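Putative polysaccharide deacetylase (Bdellovibrio bacteriovorus HD100, PDB 5JP6) probably removes acetyl groups from peptidoglycan as a zinc-binding carbohydrate esterase of family 4, acting on the wall of prey bacteria. Local coordinates at residues N149-D154 / S358-T363; D89-E94 / A115-H120; Q41-W46 / D306-Q311; E126-P131 / M345-R350. The protein carries 1 engineered substitution. All coordinates share one frame; numbering follows the deposited sequence.

Contact 1 (N149-D154 / S358-T363); sequences NTQKRD and SVVLLT
V360 turns its two methyls to the amide ends of N149 and Q151. Its CG2 comes 3.6 Å from N149 ND2 and likewise approaches Q151 NE2, while CG1 meets the same Q151 nitrogen; the Q151 chain crosses V360 at about a right angle. The amides are linked as well, Q151 NE2 giving a nearly straight bond to N149 OD1 (3.0 Å, 175° at the hydrogen). Q151 OE1 in turn receives R153 NH2, close to the guanidinium plane, so the polar ends of N149, Q151 and R153 are linked in a row. R153 bends at chi2 (-69°), and this brings one guanidinium face over L362 CD2, which lies 3.6 Å from NH2. On the face that carries T150, L361 and T363, T150 runs alongside L361, its OG1 3.8 Å from L361 CB, and T150 CG2 meets T363 CG2 at 3.7 Å. Parallel strand pairing sets this order, with Q151 N bonded to L361 O and R153 N to T363 O, each at 2.8 Å. E170 fixes the amide ends further, OE1 taking Q151 NE2 and OE2 taking N149 ND2. Strand 150-153 thus lies along one side of 358-364, whose other partner is strand 170-176; L361 packs on toward strands 199-202 and 223-227.

Contact 2 (D89-E94 / A115-H120); sequences DLTLFE and AQVDEH
L90 and V117 meet at about a right angle, the leucine reaching across from segment 89-94 to helix 110-126. Followed outward, L90 CB is already 4.1 Å from V117 CG2. CG then comes to 3.7 Å from that same methyl, and CD2 stays equally near it while also touching Q116 CB at 3.9 Å. L90 holds its CG anti to the backbone N (chi1 -177°), which sends the branch outward to the neighbouring helix. V117 divides its two methyls between different partners. CG2 takes the leucine, whereas CG1 presses over the flat carboxylate of E94, 3.2 Å from OE1 and 3.4 Å from OE2, a tight fit for a methyl. The extended E94 chain brings the carboxylate there, and it does not stand alone: OE2 forms salt bridges to R98 and R339, and D118 OD1 shares both arginines. E94 OE2 and D118 OD1 can therefore lie 4.4 Å apart, their like charges probably balanced by the two guanidinium groups. Beside this, T91 CG2 approaches H120 CD2 obliquely at 3.7 Å; H120 NE2 bonds to R340, and T91 OG1 to Q88 O. The turn-rich segment 89-94 thus packs on helix 110-126 within the N-terminal helical region, an apolar centre bordered by an acid-arginine cluster. R339 in that cluster and R340 at H120, both at the start of helix 339-354, join the helical region to the polysaccharide deacetylase fold.

Contact 3 (Q41-W46 / D306-Q311); sequences QTLVEW and DDWRTQ
W308 is packed against the short helix 43-47 through L43 and W46, and this is the dense half of the contact. W46 CB stands over the W308 six-membered ring, 3.9 Å from its centroid, while L43 CA covers the five-membered ring on the same face; both are CH-pi contacts. The two indoles are nearly parallel, at 15°, but slid so far apart that they scarcely overlap, the closest atoms being W46 CG and W308 CE3 at 3.5 Å. L43 CD1 adds a methyl at 3.7 Å from W308 CD1. Burial has a cost: W308 NE1 is covered without a hydrogen-bond partner. R309 CB lies against the opposite face of the indole, and one face of its guanidinium covers the indole rim at CH2. The Q41 side is looser and more exposed. There R309 NH2 is edge-on to Q41 O at a long 3.9 Å, while NH1 bonds to A40 O. T42 caps the helix, its OG1 accepting from E45 N at 2.9 Å, and E45 OE1 holds both nitrogens of Q41. Beyond the contact, L43 leans on the zinc ligand Y280 and on strand 330-335, while W46 and R309 rest against helix 24-39.

Contact 4 (E126-P131 / M345-R350); sequences ESMSVP and MPQFLR
The loop following helix 110-126 comes close to helix 339-354 of the NodB-type deacetylase fold, V130 CA lying 4.9 Å from Q347 CA, where the helix is kinked. Q347 does most of the work with its amide. CG is anti to the backbone N (chi1 -174°) and the chain then turns at chi2 (84°), swinging the amide away from the helix onto the loop backbone. There OE1 accepts V130 N at 2.8 Å, the donor standing above the carbonyl plane, not on a lone pair. NE2 gives a nearly straight bond to S129 OG, 3.1 Å away and in the plane of the amide. Held at both ends, the side-chain amide has its rotation fixed. M128 CB lies 3.4 Å from Q347 OE1. V130 spreads its methyls over the helix: CG2 touches Q347 NE2 at 3.7 Å and, more distantly, R350 CG, whereas CG1 points to the P346 ring. In the conformer described here, R350 NE bonds to N354. Segment 126-131 thereby joins the end of the helical region to the outer side of a barrel helix. At the kink Q347 N lacks a partner in the preceding helical turn, and a water supplies one: it accepts from Q347 N at 2.9 Å and donates to V130 O at 2.7 Å.

In the fold
Contact 2 closes within the N-terminal helices and is nested inside the loop that contact 3 closes. Segments 41-46, 126-131 and 149-154 come first, then 306-311, 345-350 and 358-363, so contacts 1, 3 and 4 cross one another along the chain. Contacts 2 and 3 touch, L92 CD1 packing on T310 OG1 at 3.6 Å. Contact 4 lies on helix 339-354, directly before strand 358-364 of contact 1, and their nearest atoms are about 5 Å apart. Contacts 1 and 2, with centres 36 Å apart, lie on opposite sides of the chain's centre. The N-terminal part of the chain is thus tied to the later part at several points, and contact 3 lies nearest the zinc.

Contact 1 (N149-D154 / S358-T363)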
# COMPACT_ATOMS: atom_id res chain seq x y z
N ASN A 149 -1.91 16.53 15.74
CA ASN A 149 -2.27 15.54 16.73
C ASN A 149 -1.36 14.34 16.64
O ASN A 149 -1.66 13.37 15.97
CB ASN A 149 -3.72 15.11 16.53
CG ASN A 149 -4.31 14.44 17.75
OD1 ASN A 149 -3.58 13.88 18.61
ND2 ASN A 149 -5.62 14.47 17.84
N THR A 150 -0.21 14.46 17.30
CA THR A 150 0.78 13.41 17.38
C THR A 150 0.79 12.88 18.80
O THR A 150 0.97 13.63 19.75
CB THR A 150 2.18 13.93 16.94
OG1 THR A 150 2.09 14.32 15.53
CG2 THR A 150 3.24 12.89 17.13
N GLN A 151 0.65 11.55 18.92
CA GLN A 151 0.54 10.88 20.18
C GLN A 151 1.67 9.86 20.30
O GLN A 151 1.88 9.03 19.42
CB GLN A 151 -0.82 10.23 20.32
CG GLN A 151 -1.95 11.25 20.39
CD GLN A 151 -3.32 10.62 20.50
OE1 GLN A 151 -3.50 9.57 21.10
NE2 GLN A 151 -4.29 11.28 19.95
N LYS A 152 2.37 9.92 21.43
CA LYS A 152 3.53 9.10 21.67
C LYS A 152 3.11 7.78 22.32
O LYS A 152 2.24 7.76 23.20
CB LYS A 152 4.54 9.80 22.57
CG LYS A 152 5.15 11.05 21.96
CD LYS A 152 6.00 11.77 23.00
CE LYS A 152 6.51 13.08 22.47
NZ LYS A 152 7.27 13.78 23.54
N ARG A 153 3.83 6.72 21.95
CA ARG A 153 3.63 5.39 22.53
C ARG A 153 4.99 4.82 22.89
O ARG A 153 5.93 4.94 22.14
CB ARG A 153 2.94 4.45 21.56
CG ARG A 153 1.58 4.90 21.09
CD ARG A 153 0.55 4.85 22.20
NE ARG A 153 -0.75 5.34 21.77
CZ ARG A 153 -1.20 6.58 21.96
NH1 ARG A 153 -0.46 7.51 22.56
NH2 ARG A 153 -2.41 6.89 21.52
N ASP A 154 5.11 4.26 24.08
CA ASP A 154 6.37 3.64 24.51
C ASP A 154 6.49 2.29 23.81
O ASP A 154 5.72 1.34 24.05
CB ASP A 154 6.38 3.50 26.04
CG ASP A 154 7.65 2.82 26.62
OD1 ASP A 154 8.56 2.51 25.88
OD2 ASP A 154 7.59 2.63 27.78
N SER A 358 -10.69 13.35 13.42
CA SER A 358 -9.38 13.96 13.41
C SER A 358 -8.30 12.90 13.12
O SER A 358 -8.44 11.75 13.50
CB SER A 358 -9.08 14.59 14.77
OG SER A 358 -10.08 15.52 15.09
N VAL A 359 -7.24 13.29 12.40
CA VAL A 359 -6.18 12.39 12.05
C VAL A 359 -5.05 12.44 13.07
O VAL A 359 -4.56 13.52 13.41
CB VAL A 359 -5.64 12.68 10.63
CG1 VAL A 359 -4.41 11.81 10.33
CG2 VAL A 359 -6.73 12.44 9.59
N VAL A 360 -4.66 11.28 13.57
CA VAL A 360 -3.62 11.15 14.60
C VAL A 360 -2.41 10.43 14.05
O VAL A 360 -2.55 9.40 13.40
CB VAL A 360 -4.15 10.34 15.80
CG1 VAL A 360 -3.06 10.01 16.79
CG2 VAL A 360 -5.29 11.11 16.47
N LEU A 361 -1.23 10.94 14.40
CA LEU A 361 0.00 10.23 14.13
C LEU A 361 0.48 9.55 15.40
O LEU A 361 0.56 10.20 16.45
CB LEU A 361 1.09 11.20 13.66
CG LEU A 361 2.42 10.57 13.24
CD1 LEU A 361 2.26 9.69 12.05
CD2 LEU A 361 3.44 11.69 13.01
N LEU A 362 0.79 8.25 15.33
CA LEU A 362 1.39 7.56 16.48
C LEU A 362 2.89 7.48 16.21
O LEU A 362 3.31 7.16 15.09
CB LEU A 362 0.81 6.15 16.65
CG LEU A 362 -0.69 6.07 16.88
CD1 LEU A 362 -1.14 4.62 16.92
CD2 LEU A 362 -1.08 6.81 18.15
N THR A 363 3.68 7.75 17.24
CA THR A 363 5.11 7.78 17.12
C THR A 363 5.74 7.27 18.41
O THR A 363 5.10 7.24 19.46
CB THR A 363 5.59 9.21 16.77
OG1 THR A 363 6.90 9.13 16.21
CG2 THR A 363 5.55 10.11 18.01

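Contact 2 (D89-E94 / A115-H120)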
# COMPACT_ATOMS: atom_id res chain seq x y z
N ASP A 89 -11.72 -3.79 -14.59
CA ASP A 89 -10.99 -5.00 -14.24
C ASP A 89 -9.51 -4.94 -14.58
O ASP A 89 -8.65 -5.48 -13.83
CB ASP A 89 -11.61 -6.21 -14.90
CG ASP A 89 -12.92 -6.58 -14.28
OD1 ASP A 89 -13.10 -6.32 -13.06
OD2 ASP A 89 -13.83 -7.03 -15.02
N LEU A 90 -9.21 -4.26 -15.67
CA LEU A 90 -7.83 -4.07 -16.08
C LEU A 90 -7.01 -3.35 -14.98
O LEU A 90 -5.79 -3.58 -14.83
CB LEU A 90 -7.76 -3.31 -17.41
CG LEU A 90 -6.37 -3.10 -18.02
CD1 LEU A 90 -5.68 -4.43 -18.31
CD2 LEU A 90 -6.52 -2.26 -19.29
N THR A 91 -7.68 -2.51 -14.18
CA THR A 91 -6.98 -1.81 -13.09
C THR A 91 -6.27 -2.77 -12.13
O THR A 91 -5.30 -2.38 -11.48
CB THR A 91 -7.84 -0.80 -12.29
OG1 THR A 91 -8.84 -1.47 -11.51
CG2 THR A 91 -8.46 0.22 -13.23
N LEU A 92 -6.74 -4.01 -12.04
CA LEU A 92 -6.09 -5.01 -11.19
C LEU A 92 -4.63 -5.27 -11.62
O LEU A 92 -3.81 -5.67 -10.80
CB LEU A 92 -6.90 -6.31 -11.22
CG LEU A 92 -6.50 -7.39 -10.24
CD1 LEU A 92 -6.68 -6.96 -8.79
CD2 LEU A 92 -7.34 -8.63 -10.50
N PHE A 93 -4.36 -5.11 -12.91
CA PHE A 93 -3.05 -5.39 -13.49
C PHE A 93 -2.23 -4.13 -13.75
O PHE A 93 -1.15 -4.21 -14.31
CB PHE A 93 -3.25 -6.15 -14.81
CG PHE A 93 -3.80 -7.51 -14.63
CD1 PHE A 93 -2.95 -8.59 -14.39
CD2 PHE A 93 -5.19 -7.73 -14.70
CE1 PHE A 93 -3.46 -9.86 -14.20
CE2 PHE A 93 -5.69 -9.01 -14.53
CZ PHE A 93 -4.82 -10.07 -14.26
N GLU A 94 -2.75 -2.97 -13.38
CA GLU A 94 -2.10 -1.70 -13.72
C GLU A 94 -0.68 -1.64 -13.19
O GLU A 94 0.23 -1.19 -13.90
CB GLU A 94 -2.90 -0.53 -13.16
CG GLU A 94 -2.30 0.83 -13.42
CD GLU A 94 -3.19 1.98 -13.04
OE1 GLU A 94 -4.22 1.77 -12.38
OE2 GLU A 94 -2.79 3.13 -13.42
N ALA A 115 -3.85 3.68 -21.55
CA ALA A 115 -4.87 4.63 -21.98
C ALA A 115 -6.27 4.18 -21.45
O ALA A 115 -7.08 4.99 -21.02
CB ALA A 115 -4.87 4.80 -23.51
N GLN A 116 -6.55 2.87 -21.48
CA GLN A 116 -7.84 2.31 -21.01
C GLN A 116 -7.97 2.57 -19.51
O GLN A 116 -9.01 3.01 -19.05
CB GLN A 116 -7.97 0.79 -21.29
CG GLN A 116 -8.30 0.42 -22.71
CD GLN A 116 -9.70 0.84 -23.07
OE1 GLN A 116 -9.90 1.74 -23.89
NE2 GLN A 116 -10.71 0.23 -22.40
N VAL A 117 -6.90 2.31 -18.76
CA VAL A 117 -6.94 2.52 -17.32
C VAL A 117 -7.07 4.00 -16.97
O VAL A 117 -7.87 4.38 -16.10
CB VAL A 117 -5.72 1.83 -16.63
CG1 VAL A 117 -5.55 2.30 -15.24
CG2 VAL A 117 -5.88 0.32 -16.74
N ASP A 118 -6.30 4.84 -17.65
CA ASP A 118 -6.36 6.25 -17.40
C ASP A 118 -7.74 6.84 -17.72
O ASP A 118 -8.25 7.70 -17.00
CB ASP A 118 -5.26 6.99 -18.14
CG ASP A 118 -3.86 6.69 -17.61
OD1 ASP A 118 -3.71 6.05 -16.55
OD2 ASP A 118 -2.88 7.10 -18.30
N GLU A 119 -8.36 6.38 -18.80
CA GLU A 119 -9.71 6.82 -19.19
C GLU A 119 -10.74 6.37 -18.14
O GLU A 119 -11.64 7.13 -17.76
CB GLU A 119 -10.07 6.26 -20.57
CG GLU A 119 -11.48 6.59 -20.97
CD GLU A 119 -11.81 6.10 -22.38
OE1 GLU A 119 -11.30 5.04 -22.81
OE2 GLU A 119 -12.59 6.77 -23.05
N HIS A 120 -10.54 5.17 -17.59
CA HIS A 120 -11.41 4.68 -16.50
C HIS A 120 -11.32 5.64 -15.31
O HIS A 120 -12.35 6.09 -14.79
CB HIS A 120 -11.02 3.27 -16.08
CG HIS A 120 -11.60 2.86 -14.77
ND1 HIS A 120 -12.89 2.39 -14.63
CD2 HIS A 120 -11.08 2.88 -13.52
CE1 HIS A 120 -13.13 2.13 -13.36
NE2 HIS A 120 -12.04 2.41 -12.67

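Contact 3 (Q41-W46 / D306-Q311)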
# COMPACT_ATOMS: atom_id res chain seq x y z
N GLN A 41 -13.13 -13.05 0.52
CA GLN A 41 -13.94 -12.35 1.50
C GLN A 41 -13.10 -11.45 2.38
O GLN A 41 -13.61 -10.53 3.01
CB GLN A 41 -14.72 -13.32 2.38
CG GLN A 41 -15.92 -13.93 1.69
CD GLN A 41 -16.21 -15.32 2.20
OE1 GLN A 41 -17.24 -15.55 2.81
NE2 GLN A 41 -15.29 -16.24 1.97
N THR A 42 -11.82 -11.75 2.43
CA THR A 42 -10.91 -10.96 3.23
C THR A 42 -9.58 -10.73 2.52
O THR A 42 -9.22 -11.41 1.56
CB THR A 42 -10.58 -11.67 4.55
OG1 THR A 42 -9.81 -12.84 4.26
CG2 THR A 42 -11.85 -12.05 5.30
N LEU A 43 -8.86 -9.76 3.04
CA LEU A 43 -7.51 -9.50 2.61
C LEU A 43 -6.63 -10.74 2.68
O LEU A 43 -5.90 -11.04 1.73
CB LEU A 43 -6.93 -8.37 3.48
CG LEU A 43 -5.46 -8.06 3.32
CD1 LEU A 43 -5.10 -7.86 1.85
CD2 LEU A 43 -5.11 -6.83 4.17
N VAL A 44 -6.72 -11.47 3.79
CA VAL A 44 -5.98 -12.71 3.94
C VAL A 44 -6.37 -13.71 2.83
O VAL A 44 -5.49 -14.32 2.18
CB VAL A 44 -6.21 -13.34 5.33
CG1 VAL A 44 -5.60 -14.73 5.39
CG2 VAL A 44 -5.64 -12.41 6.43
N GLU A 45 -7.67 -13.88 2.61
CA GLU A 45 -8.09 -14.78 1.53
C GLU A 45 -7.48 -14.36 0.16
O GLU A 45 -6.99 -15.19 -0.60
CB GLU A 45 -9.63 -14.85 1.43
CG GLU A 45 -10.09 -16.04 0.62
CD GLU A 45 -11.60 -16.24 0.63
OE1 GLU A 45 -12.30 -15.64 1.47
OE2 GLU A 45 -12.07 -17.03 -0.22
N TRP A 46 -7.47 -13.06 -0.13
CA TRP A 46 -6.90 -12.58 -1.39
C TRP A 46 -5.41 -12.78 -1.43
O TRP A 46 -4.85 -13.13 -2.50
CB TRP A 46 -7.24 -11.08 -1.60
CG TRP A 46 -6.49 -10.36 -2.66
CD1 TRP A 46 -5.67 -9.27 -2.48
CD2 TRP A 46 -6.46 -10.64 -4.08
NE1 TRP A 46 -5.15 -8.86 -3.67
CE2 TRP A 46 -5.58 -9.69 -4.66
CE3 TRP A 46 -7.03 -11.62 -4.90
CZ2 TRP A 46 -5.33 -9.65 -6.02
CZ3 TRP A 46 -6.76 -11.59 -6.25
CH2 TRP A 46 -5.93 -10.60 -6.80
N ASP A 306 -10.43 -2.31 2.45
CA ASP A 306 -10.61 -3.26 1.35
C ASP A 306 -10.09 -2.68 0.01
O ASP A 306 -10.59 -3.04 -1.05
CB ASP A 306 -12.08 -3.66 1.21
CG ASP A 306 -12.57 -4.50 2.36
OD1 ASP A 306 -11.77 -5.12 3.05
OD2 ASP A 306 -13.82 -4.59 2.46
N ASP A 307 -9.05 -1.81 0.06
CA ASP A 307 -8.58 -1.16 -1.17
C ASP A 307 -7.88 -2.13 -2.12
O ASP A 307 -7.60 -1.76 -3.27
CB ASP A 307 -7.78 0.11 -0.90
CG ASP A 307 -6.45 -0.15 -0.25
OD1 ASP A 307 -6.11 -1.31 0.13
OD2 ASP A 307 -5.68 0.81 -0.06
N TRP A 308 -7.60 -3.36 -1.67
CA TRP A 308 -7.05 -4.46 -2.52
C TRP A 308 -8.09 -4.95 -3.54
O TRP A 308 -7.72 -5.61 -4.52
CB TRP A 308 -6.59 -5.62 -1.63
CG TRP A 308 -7.65 -6.16 -0.72
CD1 TRP A 308 -7.88 -5.80 0.58
CD2 TRP A 308 -8.63 -7.17 -1.04
NE1 TRP A 308 -8.95 -6.50 1.07
CE2 TRP A 308 -9.44 -7.33 0.11
CE3 TRP A 308 -8.94 -7.90 -2.19
CZ2 TRP A 308 -10.49 -8.23 0.15
CZ3 TRP A 308 -10.01 -8.79 -2.14
CH2 TRP A 308 -10.75 -8.95 -0.98
N ARG A 309 -9.38 -4.71 -3.28
CA ARG A 309 -10.44 -5.24 -4.13
C ARG A 309 -10.75 -4.26 -5.25
O ARG A 309 -10.98 -3.08 -5.02
CB ARG A 309 -11.69 -5.55 -3.29
CG ARG A 309 -12.65 -6.47 -4.03
CD ARG A 309 -14.01 -6.54 -3.40
NE ARG A 309 -13.99 -7.07 -2.05
CZ ARG A 309 -13.96 -8.37 -1.75
NH1 ARG A 309 -13.80 -9.28 -2.72
NH2 ARG A 309 -14.04 -8.74 -0.48
N THR A 310 -10.78 -4.74 -6.48
CA THR A 310 -11.23 -3.93 -7.61
C THR A 310 -12.66 -3.51 -7.33
O THR A 310 -13.55 -4.35 -7.05
CB THR A 310 -11.14 -4.68 -8.93
OG1 THR A 310 -9.81 -5.15 -9.13
CG2 THR A 310 -11.57 -3.80 -10.12
N GLN A 311 -12.89 -2.21 -7.47
CA GLN A 311 -14.20 -1.62 -7.18
C GLN A 311 -14.17 -0.18 -7.67
O GLN A 311 -13.08 0.36 -7.92
CB GLN A 311 -14.49 -1.63 -5.71
CG GLN A 311 -13.51 -0.82 -4.86
CD GLN A 311 -13.58 -1.18 -3.39
OE1 GLN A 311 -14.57 -0.90 -2.71
NE2 GLN A 311 -12.55 -1.83 -2.89

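Contact 4 (E126-P131 / M345-R350)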
# COMPACT_ATOMS: atom_id res chain seq x y z
N GLU A 126 -15.09 12.14 -12.48
CA GLU A 126 -16.17 13.07 -12.87
C GLU A 126 -17.20 13.25 -11.77
O GLU A 126 -17.77 14.34 -11.60
CB GLU A 126 -16.91 12.55 -14.11
CG GLU A 126 -16.12 12.67 -15.41
CD GLU A 126 -16.87 12.09 -16.62
OE1 GLU A 126 -18.13 11.98 -16.56
OE2 GLU A 126 -16.21 11.72 -17.61
N SER A 127 -17.48 12.19 -11.03
CA SER A 127 -18.54 12.24 -10.05
C SER A 127 -18.06 12.59 -8.64
O SER A 127 -18.86 12.55 -7.70
CB SER A 127 -19.31 10.91 -10.04
OG SER A 127 -18.47 9.84 -9.69
N MET A 128 -16.78 12.93 -8.51
CA MET A 128 -16.26 13.31 -7.20
C MET A 128 -16.25 14.78 -7.00
O MET A 128 -15.79 15.52 -7.85
CB MET A 128 -14.85 12.81 -7.05
CG MET A 128 -14.83 11.31 -7.00
SD MET A 128 -13.17 10.77 -7.29
CE MET A 128 -12.76 10.35 -5.62
N SER A 129 -16.72 15.22 -5.81
CA SER A 129 -16.69 16.65 -5.50
C SER A 129 -15.30 17.13 -5.21
O SER A 129 -14.99 18.32 -5.41
CB SER A 129 -17.68 17.03 -4.40
OG SER A 129 -17.21 16.58 -3.16
N VAL A 130 -14.44 16.21 -4.77
CA VAL A 130 -13.02 16.51 -4.48
C VAL A 130 -12.13 15.55 -5.24
O VAL A 130 -11.72 14.54 -4.71
CB VAL A 130 -12.69 16.49 -2.97
CG1 VAL A 130 -11.28 16.99 -2.76
CG2 VAL A 130 -13.67 17.35 -2.19
N PRO A 131 -11.94 15.81 -6.52
CA PRO A 131 -11.21 14.84 -7.31
C PRO A 131 -9.74 14.76 -6.91
O PRO A 131 -9.21 15.71 -6.34
CB PRO A 131 -11.38 15.35 -8.75
CG PRO A 131 -11.63 16.81 -8.60
CD PRO A 131 -12.43 16.94 -7.33
N MET A 345 -7.98 9.86 -2.20
CA MET A 345 -7.47 10.34 -0.93
C MET A 345 -7.96 11.76 -0.57
O MET A 345 -8.41 11.99 0.58
CB MET A 345 -5.95 10.20 -0.85
CG MET A 345 -5.38 10.43 0.56
SD MET A 345 -6.08 9.36 1.85
CE MET A 345 -5.83 7.72 1.17
N PRO A 346 -7.92 12.72 -1.53
CA PRO A 346 -8.46 14.03 -1.14
C PRO A 346 -9.93 13.98 -0.69
O PRO A 346 -10.31 14.60 0.30
CB PRO A 346 -8.29 14.86 -2.41
CG PRO A 346 -7.12 14.23 -3.09
CD PRO A 346 -7.25 12.75 -2.85
N GLN A 347 -10.71 13.18 -1.38
CA GLN A 347 -12.12 13.06 -1.09
C GLN A 347 -12.32 12.39 0.31
O GLN A 347 -13.18 12.80 1.13
CB GLN A 347 -12.81 12.26 -2.18
CG GLN A 347 -14.32 12.23 -2.00
CD GLN A 347 -15.01 13.46 -2.59
OE1 GLN A 347 -14.93 13.68 -3.77
NE2 GLN A 347 -15.63 14.29 -1.77
N PHE A 348 -11.52 11.37 0.59
CA PHE A 348 -11.56 10.66 1.86
C PHE A 348 -11.26 11.61 3.01
O PHE A 348 -11.94 11.62 4.03
CB PHE A 348 -10.58 9.49 1.85
CG PHE A 348 -10.45 8.80 3.17
CD1 PHE A 348 -11.47 8.03 3.67
CD2 PHE A 348 -9.31 8.95 3.96
CE1 PHE A 348 -11.35 7.37 4.89
CE2 PHE A 348 -9.21 8.33 5.18
CZ PHE A 348 -10.22 7.54 5.64
N LEU A 349 -10.19 12.38 2.85
CA LEU A 349 -9.80 13.32 3.87
C LEU A 349 -10.88 14.38 4.13
O LEU A 349 -11.14 14.72 5.28
CB LEU A 349 -8.45 13.93 3.51
CG LEU A 349 -7.25 12.96 3.46
CD1 LEU A 349 -6.04 13.59 2.79
CD2 LEU A 349 -6.94 12.43 4.84
N ARG A 350 -11.48 14.88 3.07
CA ARG A 350 -12.57 15.83 3.22
C ARG A 350 -13.74 15.21 3.97
O ARG A 350 -14.31 15.84 4.86
CB ARG A 350 -12.99 16.40 1.85
CG ARG A 350 -14.20 17.35 1.88
CD ARG A 350 -14.08 18.59 2.76
NE ARG A 350 -15.38 19.21 3.06
CZ ARG A 350 -16.01 20.12 2.33
NH1 ARG A 350 -15.48 20.60 1.21
NH2 ARG A 350 -17.18 20.57 2.73
O HOH W 1 -10.18 12.37 -4.12